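Local coordinates for protein tyrosinase (Burkholderia thailandensis, PDB 5ZRD) that catalyses the conversion of monophenols to catechols at a dicopper centre, as a tyrosinase (monophenol monooxygenase), at residues 260-263 with 269-272; 98-103 with 374-379. All blocks are in the same frame, centred on the assembly; numbering follows the deposited sequence.

Interaction 1 (260-263 with 269-272); sequences SVWN and LVTP. With CIT (citric acid), chain E.
Helix 256-265 reaches Val270 through Trp262 and Asn263, while one turn back Ser260 brings its CB to 3.2 Å from O1 of a citric acid molecule, probably left by the crystallisation liquor. Trp262 brings CD1 and NE1 of its indole obliquely to Val270 CG1, each at 3.6 Å, and the two side chains cross at about a right angle. Trp262 has its CG anti to the backbone N (chi1 -175°), a torsion that turns the ring to the valine. Asn263 then pairs its flat amide with one backbone residue: Val270 N donates to Asn263 OD1 at 2.7 Å, and Asn263 ND2 donates to Val270 O at 2.9 Å. The amide thus meets the N-H and C=O of one extended residue much as a peptide group of an adjacent strand would. The first bond is almost straight (176°) although the donor is tilted from the Asn263 carbonyl plane; in the second, ND2 lies in the plane of the Val270 carbonyl, on a lone pair of its oxygen. Together they fix the amide's rotation. ND2 also donates to citric acid O6 at 3.1 Å, while Leu269 CD2 packs beside ND2 at 3.8 Å. Thr271 OG1 donates to citric acid O3, and Lys426 NZ binds Asn263 O.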
ATOM      1  N   SER A 260     -31.941  10.098  10.055  1.00 28.63           N
ATOM      2  CA  SER A 260     -31.257  11.234  10.674  1.00 31.84           C
ATOM      3  C   SER A 260     -31.304  12.451   9.740  1.00 30.90           C
ATOM      4  O   SER A 260     -31.664  13.600  10.182  1.00 29.90           O
ATOM      5  CB  SER A 260     -29.852  10.873  11.071  1.00 29.90           C
ATOM      6  OG  SER A 260     -29.105  12.024  11.419  1.00 34.12           O
ATOM      7  N   VAL A 261     -30.985  12.208   8.472  1.00 28.62           N
ATOM      8  CA  VAL A 261     -30.928  13.293   7.502  1.00 30.48           C
ATOM      9  C   VAL A 261     -32.358  13.806   7.241  1.00 28.50           C
ATOM     10  O   VAL A 261     -32.612  15.043   7.161  1.00 27.25           O
ATOM     11  CB  VAL A 261     -30.182  12.886   6.210  1.00 37.80           C
ATOM     12  CG1 VAL A 261     -30.178  14.000   5.165  1.00 39.98           C
ATOM     13  CG2 VAL A 261     -28.747  12.472   6.511  1.00 42.22           C
ATOM     14  N   TRP A 262     -33.303  12.889   7.132  1.00 28.17           N
ATOM     15  CA  TRP A 262     -34.717  13.275   7.021  1.00 29.37           C
ATOM     16  C   TRP A 262     -35.113  14.165   8.212  1.00 28.04           C
ATOM     17  O   TRP A 262     -35.795  15.187   8.051  1.00 28.14           O
ATOM     18  CB  TRP A 262     -35.620  12.035   6.934  1.00 27.80           C
ATOM     19  CG  TRP A 262     -37.071  12.353   6.711  1.00 29.91           C
ATOM     20  CD1 TRP A 262     -38.012  12.635   7.666  1.00 30.81           C
ATOM     21  CD2 TRP A 262     -37.756  12.398   5.453  1.00 26.61           C
ATOM     22  NE1 TRP A 262     -39.221  12.876   7.085  1.00 30.47           N
ATOM     23  CE2 TRP A 262     -39.099  12.717   5.729  1.00 31.87           C
ATOM     24  CE3 TRP A 262     -37.369  12.179   4.131  1.00 30.95           C
ATOM     25  CZ2 TRP A 262     -40.056  12.859   4.720  1.00 31.52           C
ATOM     26  CZ3 TRP A 262     -38.311  12.328   3.133  1.00 31.57           C
ATOM     27  CH2 TRP A 262     -39.638  12.650   3.426  1.00 29.41           C
ATOM     28  N   ASN A 263     -34.728  13.756   9.413  1.00 29.03           N
ATOM     29  CA  ASN A 263     -35.072  14.515  10.613  1.00 30.02           C
ATOM     30  C   ASN A 263     -34.363  15.886  10.625  1.00 34.13           C
ATOM     31  O   ASN A 263     -34.812  16.800  11.327  1.00 34.76           O
ATOM     32  CB  ASN A 263     -34.765  13.684  11.858  1.00 30.62           C
ATOM     33  CG  ASN A 263     -35.772  12.571  12.083  1.00 30.52           C
ATOM     34  OD1 ASN A 263     -36.884  12.598  11.549  1.00 31.50           O
ATOM     35  ND2 ASN A 263     -35.424  11.607  12.917  1.00 28.55           N
ATOM     36  N   LEU A 269     -40.259  14.112  13.812  1.00 32.48           N
ATOM     37  CA  LEU A 269     -39.269  13.094  14.088  1.00 33.88           C
ATOM     38  C   LEU A 269     -39.749  11.790  13.481  1.00 32.77           C
ATOM     39  O   LEU A 269     -40.798  11.302  13.874  1.00 32.40           O
ATOM     40  CB  LEU A 269     -39.124  12.902  15.604  1.00 34.13           C
ATOM     41  CG  LEU A 269     -38.149  13.852  16.297  1.00 38.19           C
ATOM     42  CD1 LEU A 269     -37.994  13.512  17.774  1.00 43.27           C
ATOM     43  CD2 LEU A 269     -36.797  13.834  15.620  1.00 39.27           C
ATOM     44  N   VAL A 270     -38.987  11.221  12.557  1.00 35.97           N
ATOM     45  CA  VAL A 270     -39.271   9.850  12.145  1.00 35.02           C
ATOM     46  C   VAL A 270     -38.292   8.896  12.843  1.00 32.66           C
ATOM     47  O   VAL A 270     -37.150   9.236  13.132  1.00 31.12           O
ATOM     48  CB  VAL A 270     -39.265   9.674  10.619  1.00 38.10           C
ATOM     49  CG1 VAL A 270     -40.074  10.751   9.925  1.00 38.90           C
ATOM     50  CG2 VAL A 270     -37.884   9.627  10.057  1.00 41.61           C
ATOM     51  N   THR A 271     -38.781   7.695  13.096  1.00 33.77           N
ATOM     52  CA  THR A 271     -38.013   6.645  13.707  1.00 32.06           C
ATOM     53  C   THR A 271     -37.966   5.443  12.759  1.00 31.31           C
ATOM     54  O   THR A 271     -39.001   4.874  12.474  1.00 27.32           O
ATOM     55  CB  THR A 271     -38.624   6.179  15.032  1.00 30.79           C
ATOM     56  OG1 THR A 271     -38.596   7.301  15.905  1.00 31.58           O
ATOM     57  CG2 THR A 271     -37.862   5.018  15.642  1.00 30.80           C
ATOM     58  N   PRO A 272     -36.770   5.050  12.323  1.00 29.76           N
ATOM     59  CA  PRO A 272     -36.571   3.870  11.525  1.00 31.69           C
ATOM     60  C   PRO A 272     -36.713   2.602  12.374  1.00 31.68           C
ATOM     61  O   PRO A 272     -36.466   2.606  13.598  1.00 31.20           O
ATOM     62  CB  PRO A 272     -35.140   3.987  10.992  1.00 30.90           C
ATOM     63  CG  PRO A 272     -34.410   4.781  12.066  1.00 28.82           C
ATOM     64  CD  PRO A 272     -35.479   5.573  12.779  1.00 29.31           C
TER
HETATM   65  C1  CIT E 601     -31.911   8.288  13.492  1.00 56.69           C
HETATM   66  O1  CIT E 601     -30.969   9.122  13.492  1.00 50.37           O
HETATM   67  O2  CIT E 601     -31.846   7.306  12.741  1.00 60.59           O
HETATM   68  C2  CIT E 601     -33.179   8.369  14.336  1.00 53.10           C
HETATM   69  C3  CIT E 601     -33.223   9.343  15.532  1.00 51.37           C
HETATM   70  O7  CIT E 601     -34.530   9.884  15.598  1.00 51.55           O
HETATM   71  C4  CIT E 601     -33.416   8.647  16.865  1.00 58.51           C
HETATM   72  C5  CIT E 601     -34.786   7.925  16.718  1.00 58.47           C
HETATM   73  O3  CIT E 601     -35.923   8.455  16.780  1.00 48.48           O
HETATM   74  O4  CIT E 601     -34.738   6.726  16.485  1.00 61.91           O
HETATM   75  C6  CIT E 601     -32.390  10.602  15.312  1.00 40.59           C
HETATM   76  O5  CIT E 601     -31.521  11.014  16.061  1.00 37.27           O
HETATM   77  O6  CIT E 601     -32.649  11.278  14.310  1.00 33.30           O

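Interaction 2 (98-103 with 374-379); sequences VYKLEE and NPFKKA
The Lys100 and Phe376 side chains run antiparallel alongside one another where helix 90-108 meets the segment 374-379, and the aliphatic part of the lysine does the touching. Its CG comes obliquely to the Phe376 ring, 3.4 Å from CD1, and Lys100 CB stands 4.0 Å from the same carbon. The chain then bends at chi2 (-53°), and its far part continues, extended, past the phenyl group to the backbone beyond. There Lys100 NZ donates to Lys377 O at 3.0 Å, nearly in line with the carbonyl bond (160°). Lys377 thus takes part through its carbonyl; its CB points away from the helix.

The same ammonium group is gripped a second time. Glu103, three residues on along the helix, offers OE1 at 2.8 Å from Lys100 NZ in a salt bridge that uses the syn side of the carboxylate, with NZ 26° out of its plane. Two bonds therefore hold the amine between its own helix and the facing backbone, and the negative charge probably favours its protonated form. Phe376 is steadied from another direction: Pro375, which follows a cis peptide bond, sets CD 3.7 Å above one ring face, near the rim.

Helix 90-108 is one of the helices of the tyrosinase central domain that carry the dicopper histidines, here His94, whose side chain lies about 8 Å from that of Phe376. Trp93 of this helix meets the Phe376 ring and bonds to Asn374 O, strand 383-385 pairs with Phe376 through Tyr384, and helix 50-57 touches both Leu101 and Pro375.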
ATOM      1  N   VAL A  98     -32.901 -14.196   7.996  1.00 30.91           N
ATOM      2  CA  VAL A  98     -33.743 -14.986   8.877  1.00 33.28           C
ATOM      3  C   VAL A  98     -34.320 -16.154   8.086  1.00 36.11           C
ATOM      4  O   VAL A  98     -34.458 -17.266   8.594  1.00 36.63           O
ATOM      5  CB  VAL A  98     -34.890 -14.167   9.472  1.00 29.29           C
ATOM      6  CG1 VAL A  98     -35.797 -15.054  10.312  1.00 31.48           C
ATOM      7  CG2 VAL A  98     -34.371 -13.011  10.301  1.00 32.77           C
ATOM      8  N   TYR A  99     -34.721 -15.844   6.864  1.00 40.35           N
ATOM      9  CA  TYR A  99     -35.346 -16.827   6.004  1.00 40.93           C
ATOM     10  C   TYR A  99     -34.342 -17.939   5.712  1.00 35.03           C
ATOM     11  O   TYR A  99     -34.708 -19.062   5.782  1.00 30.35           O
ATOM     12  CB  TYR A  99     -35.785 -16.182   4.690  1.00 45.54           C
ATOM     13  CG  TYR A  99     -36.409 -17.106   3.677  1.00 43.99           C
ATOM     14  CD1 TYR A  99     -37.712 -17.534   3.826  1.00 46.14           C
ATOM     15  CD2 TYR A  99     -35.727 -17.495   2.537  1.00 49.94           C
ATOM     16  CE1 TYR A  99     -38.312 -18.348   2.885  1.00 48.68           C
ATOM     17  CE2 TYR A  99     -36.318 -18.306   1.578  1.00 48.55           C
ATOM     18  CZ  TYR A  99     -37.620 -18.724   1.753  1.00 44.60           C
ATOM     19  OH  TYR A  99     -38.244 -19.515   0.843  1.00 52.47           O
ATOM     20  N   LYS A 100     -33.100 -17.573   5.401  1.00 32.79           N
ATOM     21  CA  LYS A 100     -32.048 -18.527   5.104  1.00 33.19           C
ATOM     22  C   LYS A 100     -31.747 -19.432   6.317  1.00 35.99           C
ATOM     23  O   LYS A 100     -31.525 -20.665   6.168  1.00 34.39           O
ATOM     24  CB  LYS A 100     -30.811 -17.788   4.592  1.00 36.09           C
ATOM     25  CG  LYS A 100     -30.824 -17.487   3.096  1.00 41.01           C
ATOM     26  CD  LYS A 100     -31.089 -18.727   2.250  1.00 43.66           C
ATOM     27  CE  LYS A 100     -31.017 -18.479   0.759  1.00 48.27           C
ATOM     28  NZ  LYS A 100     -31.332 -19.704  -0.019  1.00 49.45           N
ATOM     29  N   LEU A 101     -31.778 -18.887   7.520  1.00 35.91           N
ATOM     30  CA  LEU A 101     -31.577 -19.742   8.700  1.00 38.40           C
ATOM     31  C   LEU A 101     -32.788 -20.666   8.844  1.00 36.36           C
ATOM     32  O   LEU A 101     -32.678 -21.794   9.258  1.00 30.08           O
ATOM     33  CB  LEU A 101     -31.381 -18.900   9.972  1.00 33.72           C
ATOM     34  CG  LEU A 101     -31.342 -19.741  11.244  1.00 35.06           C
ATOM     35  CD1 LEU A 101     -30.178 -19.356  12.129  1.00 33.84           C
ATOM     36  CD2 LEU A 101     -32.670 -19.647  11.991  1.00 36.37           C
ATOM     37  N   GLU A 102     -33.952 -20.130   8.561  1.00 36.04           N
ATOM     38  CA  GLU A 102     -35.147 -20.946   8.608  1.00 37.12           C
ATOM     39  C   GLU A 102     -35.048 -22.066   7.553  1.00 40.28           C
ATOM     40  O   GLU A 102     -35.536 -23.145   7.808  1.00 41.89           O
ATOM     41  CB  GLU A 102     -36.358 -20.054   8.368  1.00 34.79           C
ATOM     42  CG  GLU A 102     -37.685 -20.729   8.637  1.00 34.61           C
ATOM     43  CD  GLU A 102     -38.881 -19.880   8.263  1.00 34.70           C
ATOM     44  OE1 GLU A 102     -38.890 -19.336   7.096  1.00 38.47           O
ATOM     45  OE2 GLU A 102     -39.812 -19.784   9.117  1.00 35.42           O
ATOM     46  N   GLU A 103     -34.424 -21.834   6.395  1.00 35.67           N
ATOM     47  CA  GLU A 103     -34.270 -22.924   5.376  1.00 43.26           C
ATOM     48  C   GLU A 103     -33.407 -24.045   5.972  1.00 42.45           C
ATOM     49  O   GLU A 103     -33.701 -25.218   5.776  1.00 45.36           O
ATOM     50  CB  GLU A 103     -33.634 -22.437   4.064  1.00 42.29           C
ATOM     51  CG  GLU A 103     -34.642 -21.935   3.041  1.00 51.65           C
ATOM     52  CD  GLU A 103     -34.080 -21.626   1.653  1.00 54.88           C
ATOM     53  OE1 GLU A 103     -32.855 -21.426   1.540  1.00 51.69           O
ATOM     54  OE2 GLU A 103     -34.876 -21.590   0.688  1.00 61.20           O
ATOM     55  N   ASN A 374     -25.850 -10.427  -0.581  1.00 38.44           N
ATOM     56  CA  ASN A 374     -24.813 -11.462  -0.382  1.00 37.87           C
ATOM     57  C   ASN A 374     -24.827 -11.967   1.065  1.00 42.62           C
ATOM     58  O   ASN A 374     -25.041 -11.199   1.982  1.00 44.34           O
ATOM     59  CB  ASN A 374     -23.434 -10.919  -0.715  1.00 35.79           C
ATOM     60  CG  ASN A 374     -23.354 -10.427  -2.141  1.00 38.11           C
ATOM     61  OD1 ASN A 374     -22.735  -9.406  -2.399  1.00 37.74           O
ATOM     62  ND2 ASN A 374     -23.980 -11.137  -3.067  1.00 34.74           N
ATOM     63  N   PRO A 375     -24.605 -13.250   1.283  1.00 42.41           N
ATOM     64  CA  PRO A 375     -24.260 -14.256   0.272  1.00 39.78           C
ATOM     65  C   PRO A 375     -25.433 -15.157  -0.162  1.00 41.07           C
ATOM     66  O   PRO A 375     -25.220 -16.272  -0.665  1.00 42.78           O
ATOM     67  CB  PRO A 375     -23.256 -15.099   1.071  1.00 41.37           C
ATOM     68  CG  PRO A 375     -23.889 -15.164   2.464  1.00 40.37           C
ATOM     69  CD  PRO A 375     -24.593 -13.825   2.633  1.00 40.42           C
ATOM     70  N   PHE A 376     -26.651 -14.673   0.036  1.00 39.09           N
ATOM     71  CA  PHE A 376     -27.852 -15.471  -0.153  1.00 42.20           C
ATOM     72  C   PHE A 376     -28.157 -15.679  -1.645  1.00 43.71           C
ATOM     73  O   PHE A 376     -28.182 -14.725  -2.416  1.00 37.52           O
ATOM     74  CB  PHE A 376     -29.030 -14.791   0.542  1.00 39.55           C
ATOM     75  CG  PHE A 376     -28.719 -14.436   1.966  1.00 40.93           C
ATOM     76  CD1 PHE A 376     -28.147 -15.371   2.813  1.00 42.69           C
ATOM     77  CD2 PHE A 376     -28.939 -13.155   2.444  1.00 38.47           C
ATOM     78  CE1 PHE A 376     -27.832 -15.045   4.123  1.00 43.89           C
ATOM     79  CE2 PHE A 376     -28.629 -12.834   3.755  1.00 39.67           C
ATOM     80  CZ  PHE A 376     -28.075 -13.777   4.592  1.00 40.75           C
ATOM     81  N   LYS A 377     -28.439 -16.936  -2.010  1.00 47.16           N
ATOM     82  CA  LYS A 377     -28.606 -17.357  -3.408  1.00 48.22           C
ATOM     83  C   LYS A 377     -29.928 -18.111  -3.579  1.00 44.18           C
ATOM     84  O   LYS A 377     -30.343 -18.836  -2.689  1.00 40.67           O
ATOM     85  CB  LYS A 377     -27.404 -18.202  -3.832  1.00 49.59           C
ATOM     86  CG  LYS A 377     -26.244 -17.387  -4.386  1.00 52.90           C
ATOM     87  CD  LYS A 377     -24.919 -17.805  -3.790  1.00 61.56           C
ATOM     88  CE  LYS A 377     -23.715 -17.144  -4.432  1.00 61.02           C
ATOM     89  NZ  LYS A 377     -23.849 -15.672  -4.452  1.00 59.55           N
ATOM     90  N   LYS A 378     -30.601 -17.893  -4.712  1.00 44.56           N
ATOM     91  CA  LYS A 378     -31.779 -18.725  -5.085  1.00 55.11           C
ATOM     92  C   LYS A 378     -31.297 -20.115  -5.547  1.00 52.76           C
ATOM     93  O   LYS A 378     -30.102 -20.297  -5.772  1.00 45.20           O
ATOM     94  CB  LYS A 378     -32.579 -18.023  -6.185  1.00 55.58           C
ATOM     95  CG  LYS A 378     -33.198 -16.691  -5.779  1.00 60.21           C
ATOM     96  CD  LYS A 378     -33.465 -15.753  -6.958  1.00 60.30           C
ATOM     97  CE  LYS A 378     -34.907 -15.300  -7.048  1.00 65.44           C
ATOM     98  NZ  LYS A 378     -35.178 -14.628  -8.339  1.00 67.98           N
ATOM     99  N   ALA A 379     -32.207 -21.090  -5.679  1.00 61.30           N
ATOM    100  CA  ALA A 379     -31.894 -22.439  -6.266  1.00 58.91           C
ATOM    101  C   ALA A 379     -31.107 -22.297  -7.579  1.00 57.54           C
ATOM    102  O   ALA A 379     -30.212 -23.068  -7.844  1.00 58.09           O
ATOM    103  CB  ALA A 379     -33.173 -23.208  -6.497  1.00 60.26           C
TER

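In the fold
The two contacts are separate packing sites: their centres are 30 Å apart and their nearest atoms about 16 Å. In sequence, interaction 1 is a local closure falling between the two segments of interaction 2, which joins residues 271 positions apart. Interaction 2 is the nearer to the dicopper centre, with the Phe376 side chain about 10 Å from a copper ion and about 12 Å from the bound oxygen atom; its helix supplies His94, which with His57 and His85 binds one copper. Interaction 1 lies away from the annotated sites, yet its segment 269-272 leads directly into helix 274-285, which bears His277 and His281 of the other copper site.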